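Local coordinates for ferulic acid decarboxylase 1 (Candida dubliniensis, PDB 4ZAD), which catalyses the decarboxylation of cinnamic-type acids such as ferulate and coumarate to vinyl aromatics, using prenylated FMN with manganese, at residues D139-P144 with H183-I188. Residues are numbered along the deposited sequence; the frame is centred on the assembly and turned at random.
Sequences DLTKLP and HDSKSI
L140 lies against the beta turn D184–S187 and the start of the strand that follows. Its backbone N donates a nearly straight hydrogen bond to S185 O (2.8 Å, 175° at the hydrogen), the same oxygen that D139 CA approaches at 3.4 Å in a CA-H...O contact. Its side chain, with CG beside the backbone N (chi1 -61°), passes that carbonyl and brings CD1 to 3.4 Å from S187 N and 4.0 Å from I188 CG1. This is the tight, buried half of the contact. The other half is more open to solvent, at T141 above all, and looser: S185 OG gives a weak hydrogen bond to D139 OD1 (2.9 Å), and T141 OG1 stands 3.7 Å from S185 N without bonding. D139 OD1 also receives a weak bond from T141 N, and so sits between two weak donors. Within the hairpin, D184 OD1 closes an Asx turn by accepting from K186 N (2.6 Å, 173°), and H183 and D184 lie opposite the single residue S187, a classic beta bulge. K186 NZ hydrogen-bonds to K135 O and I138 O, tying the hairpin to the chain just ahead of D139. The contact thus joins the loop between strands 131-134 and 162-166 to the hairpin of strands 181-184 and 187-189; strand 187-189 pairs with strand 300-312, while F272 of strand 270-277 touches both L140 and I188.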
# COMPACT_ATOMS: atom_id res chain seq x y z
N ASP A 139 -42.88 -10.99 12.73
CA ASP A 139 -42.62 -11.50 11.37
C ASP A 139 -41.47 -10.72 10.71
O ASP A 139 -41.67 -9.66 10.10
CB ASP A 139 -43.89 -11.44 10.51
CG ASP A 139 -43.73 -12.16 9.18
OD1 ASP A 139 -42.61 -12.28 8.67
OD2 ASP A 139 -44.76 -12.59 8.62
N LEU A 140 -40.27 -11.29 10.84
CA LEU A 140 -39.02 -10.64 10.46
C LEU A 140 -38.93 -10.44 8.94
O LEU A 140 -38.23 -9.54 8.46
CB LEU A 140 -37.83 -11.46 10.99
CG LEU A 140 -37.73 -11.64 12.52
CD1 LEU A 140 -36.59 -12.57 12.91
CD2 LEU A 140 -37.57 -10.30 13.24
N THR A 141 -39.66 -11.29 8.20
CA THR A 141 -39.80 -11.25 6.73
C THR A 141 -40.30 -9.89 6.24
O THR A 141 -39.91 -9.44 5.15
CB THR A 141 -40.76 -12.45 6.29
OG1 THR A 141 -40.11 -13.69 6.59
CG2 THR A 141 -41.19 -12.44 4.80
N LYS A 142 -41.12 -9.23 7.05
CA LYS A 142 -41.79 -7.99 6.64
C LYS A 142 -41.05 -6.70 6.99
O LYS A 142 -41.37 -5.63 6.44
CB LYS A 142 -43.22 -7.95 7.22
CG LYS A 142 -44.06 -9.23 6.92
CD LYS A 142 -44.19 -9.50 5.42
CE LYS A 142 -45.02 -10.74 5.13
NZ LYS A 142 -44.62 -11.49 3.89
N LEU A 143 -40.04 -6.81 7.85
CA LEU A 143 -39.21 -5.64 8.21
C LEU A 143 -38.25 -5.26 7.06
O LEU A 143 -37.90 -6.11 6.24
CB LEU A 143 -38.45 -5.93 9.51
CG LEU A 143 -39.35 -6.22 10.73
CD1 LEU A 143 -38.50 -6.57 11.96
CD2 LEU A 143 -40.24 -5.05 10.99
N PRO A 144 -37.82 -4.00 7.01
CA PRO A 144 -36.91 -3.54 5.97
C PRO A 144 -35.46 -3.87 6.30
O PRO A 144 -34.64 -2.97 6.57
CB PRO A 144 -37.15 -2.05 5.95
CG PRO A 144 -37.45 -1.72 7.34
CD PRO A 144 -38.06 -2.93 7.98
N HIS A 183 -33.79 -16.05 8.89
CA HIS A 183 -34.02 -17.41 8.40
C HIS A 183 -35.48 -17.60 8.03
O HIS A 183 -35.78 -18.16 6.98
CB HIS A 183 -33.66 -18.45 9.46
CG HIS A 183 -34.08 -19.84 9.09
ND1 HIS A 183 -33.45 -20.58 8.11
CD2 HIS A 183 -35.09 -20.61 9.55
CE1 HIS A 183 -34.05 -21.75 7.99
NE2 HIS A 183 -35.04 -21.80 8.86
N ASP A 184 -36.38 -17.17 8.89
CA ASP A 184 -37.81 -17.24 8.57
C ASP A 184 -38.55 -16.21 9.39
O ASP A 184 -37.92 -15.41 10.09
CB ASP A 184 -38.37 -18.65 8.81
CG ASP A 184 -38.37 -19.06 10.29
OD1 ASP A 184 -38.73 -18.24 11.17
OD2 ASP A 184 -38.03 -20.22 10.57
N SER A 185 -39.87 -16.22 9.34
CA SER A 185 -40.63 -15.26 10.18
C SER A 185 -40.09 -14.97 11.59
O SER A 185 -40.20 -13.84 12.06
CB SER A 185 -42.08 -15.70 10.29
OG SER A 185 -42.80 -15.11 9.22
N LYS A 186 -39.55 -15.97 12.26
CA LYS A 186 -39.39 -15.88 13.71
C LYS A 186 -37.96 -16.20 14.14
O LYS A 186 -37.72 -16.60 15.28
CB LYS A 186 -40.37 -16.83 14.39
CG LYS A 186 -41.79 -16.94 13.73
CD LYS A 186 -42.75 -15.85 14.19
CE LYS A 186 -44.21 -16.07 13.67
NZ LYS A 186 -45.27 -15.31 14.42
N SER A 187 -37.00 -15.96 13.26
CA SER A 187 -35.76 -16.67 13.37
C SER A 187 -34.59 -16.07 12.63
O SER A 187 -34.74 -15.68 11.47
CB SER A 187 -35.92 -18.09 12.87
OG SER A 187 -35.72 -18.95 13.95
N ILE A 188 -33.43 -16.11 13.28
CA ILE A 188 -32.20 -15.60 12.73
C ILE A 188 -31.14 -16.66 12.88
O ILE A 188 -31.08 -17.32 13.92
CB ILE A 188 -31.72 -14.37 13.54
CG1 ILE A 188 -32.73 -13.24 13.49
CG2 ILE A 188 -30.38 -13.88 13.03
CD1 ILE A 188 -32.40 -12.14 14.43